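Long-range contacts in periplasmic binding protein (PDB 5GJ3), which binds heme, two molecules at once in this structure, and probably passes it to a membrane transporter during bacterial heme acquisition: residues E6-L11 and L66-E71; E17-L22 and R106-A111; D200-L205 and A225-G230. All coordinates share one frame; numbering follows the deposited sequence.

Contact 1: E6-L11 and L66-E71; sequences ERIVSL and LVIGDE. With ZN (zinc ion), chain F; ZN (zinc ion), chain D.
Leu11 lays its side chain against Val67 and Gly69 just past the end of strand 8-10, where the pairing with strand 66-70 still holds. Its CB sits 3.9 Å from Gly69 CA, a fit that leaves little room, since a CB built onto Gly69 would come within 2.8 Å of Leu11 CB. With CG trans to its carbonyl carbon (chi1 -53°), the chain turns toward Val67: CG lies 3.6 Å from Val67 CG1 and close to Ile68 O, while CD1 and CD2 both end on that same valine methyl, the two side chains crossing at about a right angle. Exchanging this leucine for alanine would probably strip Val67 CG1 of part of its cover and open a gap on that face of the sheet.

Beneath the side chains runs the parallel ladder of a Rossmann-like lobe, in which strands 8-10 and 66-70 form the central pair of a four-stranded sheet. Val9 N donates to Leu66 O (3.0 Å, 169° at the hydrogen), Ile68 N to Val9 O, and Leu11 N closes on Ile68 O at 2.8 Å. On the other face Ile8 CG2 meets Ile68 CG2 at 4.0 Å, the two lying side by side. Asp70 OD2 binds a zinc ion at 2.0 Å together with Asp14 and Asp94; Glu6 OE1 and two waters bind a second zinc ion, while Glu6 OE2 is hydrogen-bonded to Thr65.

Contact 2: E17-L22 and R106-A111; sequences EIIFAL and RFVAQA
Val108 meets Ile18, Ile19 and Leu22 with both of its methyls, and its first torsion decides which goes where. With chi1 at 174°, CG1 stands trans to the backbone N and points between Ile19 and Leu22, while CG2, on the amide side, faces Ile18. Leu22 answers with an extended chain (chi1 -74°, chi2 165°) that carries CD1 across the gap between the helices.

Leu22 CD1 comes to 3.6 Å from Val108 CG1, the shortest approach between the segments, and the same methyl also lies 4.2 Å from Ala109 CB. Ile19 crosses the valine at about a right angle, its CG1 lying 3.7 Å from Val108 CG1, while the CG2 branch of Ile18 rests at 3.8 Å from Val108 CB and equally close to Val108 CG2. One small beta-branched residue is thus met by three side chains, Ile18, Ile19 and Leu22, from one segment. The contact is wholly apolar and buried.

Both helices lie against the same face of the parallel sheet. Ile68 of strand 66-70 packs against Ile19 and Val108, Ile8 and Ser10 of strand 8-10 meet Ile19, and Phe107 extends the cover toward strand 89-92, so that helices 13-21 and 100-111 roof the sheet side by side.

Contact 3: D200-L205 and A225-G230; sequences DVLLVL and ADTPAG
Ala229 and Pro228 pack the first turn of helix 228-232 against Asp200 and Leu202, at the beginning of strand 201-205. It is a contact of helix start with strand start within a parallel beta-alpha-beta unit: strand 201-205 pairs with strand 235-238, and helix 228-232 is the last of three short helices on the connection between them. The same strand ends at Leu205, which lines a heme pocket.

Ala229 carries most of the meeting: its CB lies 3.3 Å from Asp200 O and 3.8 Å from Leu202 CG. Leu202 is turned to it by a first torsion of -70°, which sets CG trans to the carbonyl carbon, and CD1 then reaches on toward the cap of the helix. Pro228 approaches the acid instead, with CB 3.7 Å from Asp200 OD1. The helix start is itself fastened by Thr227, the N-cap residue, whose OG1 accepts from Gly230 N at 2.8 Å and 161°, while the same hydroxyl also bonds to Leu224 O.

The carboxylate of Asp200 finds its polar partners elsewhere: OD1 pairs with Arg269 and Ser268, and OD2 with the backbone N of His144, a zinc-site residue. Helix and strand thus meet by van der Waals contact, partly carbon against the oxygens of Asp200, whereas the buried acid, probably kept ionised by Arg269, ties the strand start to strand 144-151 and the C-terminal end.

How the contacts relate
Contacts 1 and 2 belong to one lobe, their centres 10 Å apart, and their segments alternate along the chain, so that strand 8-10 and helix 13-21 are met in turn by strand 66-70 and helix 100-111. They also touch: Ile68 CG1 lies 3.3 Å from Phe107 CZ, making the sheet of contact 1 the floor for the helix pair of contact 2. Contact 3 comes later in sequence and lies on the opposite side of the chain's centre, about 38 Å from contact 1 and 36 Å from contact 2 between centres. This two-lobed plan, with heme-pocket residues drawn from both halves, is consistent with heme binding between the lobes.

Contact 1: E6-L11 and L66-E71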
loop_
_atom_site.group_PDB
_atom_site.type_symbol
_atom_site.label_atom_id
_atom_site.label_comp_id
_atom_site.label_asym_id
_atom_site.label_seq_id
_atom_site.Cartn_x
_atom_site.Cartn_y
_atom_site.Cartn_z
ATOM N N GLU A 6 26.091 -5.248 -9.089
ATOM C CA GLU A 6 24.673 -5.388 -9.372
ATOM C C GLU A 6 24.102 -4.004 -9.736
ATOM O O GLU A 6 24.417 -3.002 -9.102
ATOM C CB GLU A 6 24.003 -5.979 -8.135
ATOM C CG GLU A 6 22.731 -6.749 -8.444
ATOM C CD GLU A 6 23.047 -8.053 -9.145
ATOM O OE1 GLU A 6 23.402 -9.039 -8.467
ATOM O OE2 GLU A 6 22.986 -8.079 -10.382
ATOM N N ARG A 7 23.326 -3.948 -10.809
ATOM C CA ARG A 7 22.562 -2.756 -11.194
ATOM C C ARG A 7 21.082 -3.171 -11.288
ATOM O O ARG A 7 20.655 -3.795 -12.253
ATOM C CB ARG A 7 23.040 -2.176 -12.527
ATOM C CG ARG A 7 24.503 -1.636 -12.513
ATOM C CD ARG A 7 24.947 -1.217 -13.916
ATOM N NE ARG A 7 24.166 -0.075 -14.414
ATOM C CZ ARG A 7 24.299 1.166 -13.932
ATOM N NH1 ARG A 7 25.181 1.428 -12.986
ATOM N NH2 ARG A 7 23.545 2.151 -14.388
ATOM N N ILE A 8 20.341 -2.843 -10.243
ATOM C CA ILE A 8 18.949 -3.280 -10.084
ATOM C C ILE A 8 17.992 -2.172 -10.515
ATOM O O ILE A 8 18.116 -0.963 -10.086
ATOM C CB ILE A 8 18.669 -3.655 -8.610
ATOM C CG1 ILE A 8 19.759 -4.628 -8.065
ATOM C CG2 ILE A 8 17.262 -4.287 -8.435
ATOM C CD1 ILE A 8 19.556 -4.954 -6.588
ATOM N N VAL A 9 17.059 -2.563 -11.378
ATOM C CA VAL A 9 15.927 -1.750 -11.721
ATOM C C VAL A 9 14.717 -2.429 -11.074
ATOM O O VAL A 9 14.426 -3.615 -11.314
ATOM C CB VAL A 9 15.708 -1.558 -13.232
ATOM C CG1 VAL A 9 14.417 -0.720 -13.439
ATOM C CG2 VAL A 9 16.897 -0.813 -13.871
ATOM N N SER A 10 14.066 -1.678 -10.193
ATOM C CA SER A 10 12.946 -2.195 -9.424
ATOM C C SER A 10 11.631 -1.639 -10.019
ATOM O O SER A 10 11.464 -0.404 -10.181
ATOM C CB SER A 10 13.117 -1.804 -7.975
ATOM O OG SER A 10 11.921 -2.131 -7.286
ATOM N N LEU A 11 10.691 -2.522 -10.341
ATOM C CA LEU A 11 9.491 -2.110 -11.073
ATOM C C LEU A 11 8.289 -1.573 -10.223
ATOM O O LEU A 11 7.335 -1.018 -10.790
ATOM C CB LEU A 11 9.002 -3.260 -12.004
ATOM C CG LEU A 11 10.090 -3.818 -12.950
ATOM C CD1 LEU A 11 9.454 -4.944 -13.740
ATOM C CD2 LEU A 11 10.569 -2.708 -13.894
ATOM N N LEU A 66 19.791 -6.754 -13.352
ATOM C CA LEU A 66 18.604 -7.454 -12.853
ATOM C C LEU A 66 17.392 -6.510 -12.821
ATOM O O LEU A 66 17.486 -5.354 -12.317
ATOM C CB LEU A 66 18.833 -7.987 -11.438
ATOM C CG LEU A 66 17.681 -8.579 -10.621
ATOM C CD1 LEU A 66 17.190 -9.929 -11.212
ATOM C CD2 LEU A 66 18.161 -8.736 -9.169
ATOM N N VAL A 67 16.254 -7.043 -13.250
ATOM C CA VAL A 67 14.991 -6.309 -13.135
ATOM C C VAL A 67 14.041 -7.142 -12.338
ATOM O O VAL A 67 13.819 -8.311 -12.664
ATOM C CB VAL A 67 14.392 -6.016 -14.542
ATOM C CG1 VAL A 67 13.026 -5.339 -14.459
ATOM C CG2 VAL A 67 15.383 -5.159 -15.384
ATOM N N ILE A 68 13.478 -6.539 -11.286
ATOM C CA ILE A 68 12.649 -7.227 -10.362
ATOM C C ILE A 68 11.340 -6.438 -10.096
ATOM O O ILE A 68 11.361 -5.205 -9.980
ATOM C CB ILE A 68 13.461 -7.561 -9.075
ATOM C CG1 ILE A 68 12.696 -8.457 -8.136
ATOM C CG2 ILE A 68 13.874 -6.338 -8.236
ATOM C CD1 ILE A 68 13.593 -8.976 -7.003
ATOM N N GLY A 69 10.222 -7.151 -9.978
ATOM C CA GLY A 69 8.904 -6.465 -9.738
ATOM C C GLY A 69 7.874 -7.494 -9.281
ATOM O O GLY A 69 8.213 -8.660 -9.008
ATOM N N ASP A 70 6.627 -7.081 -9.150
ATOM C CA ASP A 70 5.619 -8.049 -8.787
ATOM C C ASP A 70 4.486 -7.892 -9.781
ATOM O O ASP A 70 4.642 -7.180 -10.816
ATOM C CB ASP A 70 5.212 -7.897 -7.321
ATOM C CG ASP A 70 4.488 -6.589 -7.035
ATOM O OD1 ASP A 70 3.871 -5.956 -7.928
ATOM O OD2 ASP A 70 4.532 -6.190 -5.868
ATOM N N GLU A 71 3.389 -8.595 -9.545
ATOM C CA GLU A 71 2.310 -8.707 -10.536
ATOM C C GLU A 71 1.662 -7.389 -10.971
ATOM O O GLU A 71 1.030 -7.374 -12.017
ATOM C CB GLU A 71 1.207 -9.709 -10.089
ATOM C CG GLU A 71 0.472 -9.290 -8.814
ATOM C CD GLU A 71 -0.617 -10.289 -8.398
ATOM O OE1 GLU A 71 -0.381 -11.225 -7.575
ATOM O OE2 GLU A 71 -1.736 -10.139 -8.926
HETATM ZN ZN ZN F . 23.128 -10.998 -9.253
HETATM ZN ZN ZN D . 3.203 -4.845 -5.119
HETATM O O HOH W 1 24.534 -10.204 -11.027
HETATM O O HOH W 2 21.368 -10.897 -10.602
HETATM O O HOH W 3 2.856 -3.492 -6.480
#

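Contact 2: E17-L22 and R106-A111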
loop_
_atom_site.group_PDB
_atom_site.type_symbol
_atom_site.label_atom_id
_atom_site.label_comp_id
_atom_site.label_asym_id
_atom_site.label_seq_id
_atom_site.Cartn_x
_atom_site.Cartn_y
_atom_site.Cartn_z
ATOM N N GLU A 17 11.066 -0.578 -1.755
ATOM C CA GLU A 17 11.124 -0.392 -0.308
ATOM C C GLU A 17 11.757 -1.606 0.343
ATOM O O GLU A 17 12.552 -1.492 1.280
ATOM C CB GLU A 17 9.722 -0.169 0.257
ATOM C CG GLU A 17 9.667 -0.273 1.770
ATOM C CD GLU A 17 8.379 0.316 2.382
ATOM O OE1 GLU A 17 7.537 0.940 1.682
ATOM O OE2 GLU A 17 8.232 0.179 3.596
ATOM N N ILE A 18 11.422 -2.786 -0.170
ATOM C CA ILE A 18 11.910 -4.007 0.417
ATOM C C ILE A 18 13.454 -4.120 0.103
ATOM O O ILE A 18 14.198 -4.586 0.941
ATOM C CB ILE A 18 11.179 -5.250 -0.169
ATOM C CG1 ILE A 18 9.765 -5.391 0.434
ATOM C CG2 ILE A 18 12.015 -6.507 0.104
ATOM C CD1 ILE A 18 8.908 -6.389 -0.338
ATOM N N ILE A 19 13.907 -3.722 -1.088
ATOM C CA ILE A 19 15.350 -3.832 -1.417
ATOM C C ILE A 19 16.128 -2.954 -0.415
ATOM O O ILE A 19 17.175 -3.387 0.116
ATOM C CB ILE A 19 15.645 -3.386 -2.872
ATOM C CG1 ILE A 19 15.016 -4.383 -3.886
ATOM C CG2 ILE A 19 17.155 -3.254 -3.152
ATOM C CD1 ILE A 19 14.807 -3.751 -5.268
ATOM N N PHE A 20 15.626 -1.723 -0.205
ATOM C CA PHE A 20 16.270 -0.789 0.745
ATOM C C PHE A 20 16.213 -1.342 2.179
ATOM O O PHE A 20 17.201 -1.294 2.882
ATOM C CB PHE A 20 15.658 0.635 0.647
ATOM C CG PHE A 20 16.237 1.471 -0.491
ATOM C CD1 PHE A 20 17.364 2.266 -0.284
ATOM C CD2 PHE A 20 15.640 1.477 -1.739
ATOM C CE1 PHE A 20 17.902 3.008 -1.312
ATOM C CE2 PHE A 20 16.162 2.229 -2.776
ATOM C CZ PHE A 20 17.311 2.991 -2.567
ATOM N N ALA A 21 15.105 -1.969 2.583
ATOM C CA ALA A 21 14.998 -2.549 3.933
ATOM C C ALA A 21 15.922 -3.715 4.160
ATOM O O ALA A 21 16.313 -4.033 5.329
ATOM C CB ALA A 21 13.552 -2.953 4.237
ATOM N N LEU A 22 16.298 -4.393 3.071
ATOM C CA LEU A 22 17.230 -5.515 3.194
ATOM C C LEU A 22 18.701 -5.045 3.217
ATOM O O LEU A 22 19.627 -5.857 3.378
ATOM C CB LEU A 22 17.012 -6.535 2.036
ATOM C CG LEU A 22 15.769 -7.411 2.099
ATOM C CD1 LEU A 22 15.451 -8.099 0.752
ATOM C CD2 LEU A 22 15.865 -8.453 3.225
ATOM N N ARG A 106 10.911 -12.645 0.969
ATOM C CA ARG A 106 11.688 -13.844 0.566
ATOM C C ARG A 106 12.065 -13.857 -0.913
ATOM O O ARG A 106 13.187 -14.287 -1.288
ATOM C CB ARG A 106 10.953 -15.146 0.953
ATOM C CG ARG A 106 10.772 -15.270 2.472
ATOM C CD ARG A 106 10.064 -16.574 2.880
ATOM N NE ARG A 106 10.428 -16.851 4.261
ATOM C CZ ARG A 106 9.593 -16.831 5.310
ATOM N NH1 ARG A 106 8.288 -16.607 5.153
ATOM N NH2 ARG A 106 10.063 -17.091 6.536
ATOM N N PHE A 107 11.143 -13.373 -1.760
ATOM C CA PHE A 107 11.383 -13.298 -3.205
ATOM C C PHE A 107 12.572 -12.359 -3.528
ATOM O O PHE A 107 13.501 -12.737 -4.268
ATOM C CB PHE A 107 10.104 -12.857 -3.919
ATOM C CG PHE A 107 10.327 -12.187 -5.259
ATOM C CD1 PHE A 107 10.600 -12.956 -6.399
ATOM C CD2 PHE A 107 10.155 -10.799 -5.392
ATOM C CE1 PHE A 107 10.737 -12.343 -7.678
ATOM C CE2 PHE A 107 10.262 -10.179 -6.636
ATOM C CZ PHE A 107 10.564 -10.956 -7.818
ATOM N N VAL A 108 12.563 -11.177 -2.941
ATOM C CA VAL A 108 13.641 -10.207 -3.194
ATOM C C VAL A 108 14.950 -10.752 -2.607
ATOM O O VAL A 108 16.038 -10.673 -3.261
ATOM C CB VAL A 108 13.329 -8.814 -2.627
ATOM C CG1 VAL A 108 14.554 -7.872 -2.777
ATOM C CG2 VAL A 108 12.117 -8.175 -3.341
ATOM N N ALA A 109 14.873 -11.301 -1.399
ATOM C CA ALA A 109 16.103 -11.812 -0.759
ATOM C C ALA A 109 16.785 -12.909 -1.581
ATOM O O ALA A 109 18.042 -12.923 -1.667
ATOM C CB ALA A 109 15.861 -12.304 0.672
ATOM N N GLN A 110 15.986 -13.818 -2.150
ATOM C CA GLN A 110 16.541 -14.891 -2.980
ATOM C C GLN A 110 17.188 -14.320 -4.235
ATOM O O GLN A 110 18.285 -14.737 -4.541
ATOM C CB GLN A 110 15.533 -16.016 -3.360
ATOM C CG GLN A 110 16.212 -17.206 -4.097
ATOM C CD GLN A 110 15.350 -18.467 -4.299
ATOM O OE1 GLN A 110 14.414 -18.690 -3.560
ATOM N NE2 GLN A 110 15.692 -19.326 -5.311
ATOM N N ALA A 111 16.536 -13.365 -4.926
ATOM C CA ALA A 111 17.090 -12.735 -6.152
ATOM C C ALA A 111 18.409 -12.014 -5.897
ATOM O O ALA A 111 19.279 -11.880 -6.814
ATOM C CB ALA A 111 16.098 -11.752 -6.776
#

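Contact 3: D200-L205 and A225-G230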
loop_
_atom_site.group_PDB
_atom_site.type_symbol
_atom_site.label_atom_id
_atom_site.label_comp_id
_atom_site.label_asym_id
_atom_site.label_seq_id
_atom_site.Cartn_x
_atom_site.Cartn_y
_atom_site.Cartn_z
ATOM N N ASP A 200 -18.084 5.338 11.205
ATOM C CA ASP A 200 -17.510 5.872 12.429
ATOM C C ASP A 200 -16.138 6.488 12.160
ATOM O O ASP A 200 -15.710 7.422 12.866
ATOM C CB ASP A 200 -17.311 4.709 13.443
ATOM C CG ASP A 200 -18.638 4.125 13.922
ATOM O OD1 ASP A 200 -19.442 4.943 14.460
ATOM O OD2 ASP A 200 -18.877 2.892 13.772
ATOM N N VAL A 201 -15.441 5.923 11.175
ATOM C CA VAL A 201 -14.093 6.379 10.747
ATOM C C VAL A 201 -14.068 6.560 9.234
ATOM O O VAL A 201 -14.504 5.697 8.508
ATOM C CB VAL A 201 -12.989 5.353 11.184
ATOM C CG1 VAL A 201 -11.561 5.833 10.773
ATOM C CG2 VAL A 201 -13.091 5.106 12.702
ATOM N N LEU A 202 -13.549 7.690 8.767
ATOM C CA LEU A 202 -13.199 7.851 7.363
ATOM C C LEU A 202 -11.684 7.638 7.162
ATOM O O LEU A 202 -10.846 8.348 7.744
ATOM C CB LEU A 202 -13.617 9.245 6.865
ATOM C CG LEU A 202 -15.149 9.376 6.770
ATOM C CD1 LEU A 202 -15.552 10.832 6.754
ATOM C CD2 LEU A 202 -15.685 8.668 5.530
ATOM N N LEU A 203 -11.347 6.644 6.360
ATOM C CA LEU A 203 -9.942 6.350 6.071
ATOM C C LEU A 203 -9.610 6.831 4.649
ATOM O O LEU A 203 -10.259 6.446 3.692
ATOM C CB LEU A 203 -9.672 4.844 6.247
ATOM C CG LEU A 203 -8.258 4.285 6.025
ATOM C CD1 LEU A 203 -7.262 4.888 6.986
ATOM C CD2 LEU A 203 -8.227 2.764 6.145
ATOM N N VAL A 204 -8.622 7.715 4.533
ATOM C CA VAL A 204 -8.244 8.296 3.239
ATOM C C VAL A 204 -6.709 8.301 3.022
ATOM O O VAL A 204 -5.935 8.062 3.948
ATOM C CB VAL A 204 -8.708 9.764 3.145
ATOM C CG1 VAL A 204 -10.245 9.821 3.233
ATOM C CG2 VAL A 204 -8.028 10.621 4.227
ATOM N N LEU A 205 -6.288 8.607 1.815
ATOM C CA LEU A 205 -4.836 8.818 1.579
ATOM C C LEU A 205 -4.441 10.289 1.813
ATOM O O LEU A 205 -5.274 11.213 1.587
ATOM C CB LEU A 205 -4.474 8.364 0.193
ATOM C CG LEU A 205 -4.876 6.913 -0.059
ATOM C CD1 LEU A 205 -4.598 6.529 -1.500
ATOM C CD2 LEU A 205 -4.217 5.914 0.897
ATOM N N ALA A 225 -20.328 15.087 6.088
ATOM C CA ALA A 225 -20.311 15.849 7.365
ATOM C C ALA A 225 -21.252 15.246 8.437
ATOM O O ALA A 225 -21.001 15.379 9.629
ATOM C CB ALA A 225 -20.630 17.333 7.164
ATOM N N ASP A 226 -22.317 14.580 7.994
ATOM C CA ASP A 226 -23.346 14.123 8.924
ATOM C C ASP A 226 -23.213 12.623 9.293
ATOM O O ASP A 226 -23.988 12.155 10.125
ATOM C CB ASP A 226 -24.762 14.484 8.439
ATOM C CG ASP A 226 -25.078 15.998 8.598
ATOM O OD1 ASP A 226 -24.309 16.743 9.251
ATOM O OD2 ASP A 226 -26.110 16.461 8.058
ATOM N N THR A 227 -22.178 11.932 8.773
ATOM C CA THR A 227 -21.820 10.592 9.298
ATOM C C THR A 227 -21.315 10.682 10.735
ATOM O O THR A 227 -20.903 11.777 11.181
ATOM C CB THR A 227 -20.748 9.910 8.433
ATOM O OG1 THR A 227 -19.562 10.730 8.410
ATOM C CG2 THR A 227 -21.288 9.711 7.004
ATOM N N PRO A 228 -21.340 9.548 11.490
ATOM C CA PRO A 228 -20.734 9.633 12.791
ATOM C C PRO A 228 -19.264 10.075 12.701
ATOM O O PRO A 228 -18.801 10.825 13.569
ATOM C CB PRO A 228 -20.831 8.206 13.336
ATOM C CG PRO A 228 -22.053 7.602 12.634
ATOM C CD PRO A 228 -22.094 8.287 11.288
ATOM N N ALA A 229 -18.540 9.650 11.662
ATOM C CA ALA A 229 -17.150 10.133 11.483
ATOM C C ALA A 229 -17.095 11.624 11.239
ATOM O O ALA A 229 -16.280 12.343 11.869
ATOM C CB ALA A 229 -16.485 9.410 10.308
ATOM N N GLY A 230 -17.884 12.086 10.257
ATOM C CA GLY A 230 -17.941 13.502 9.925
ATOM C C GLY A 230 -18.210 14.379 11.144
ATOM O O GLY A 230 -17.543 15.397 11.317
#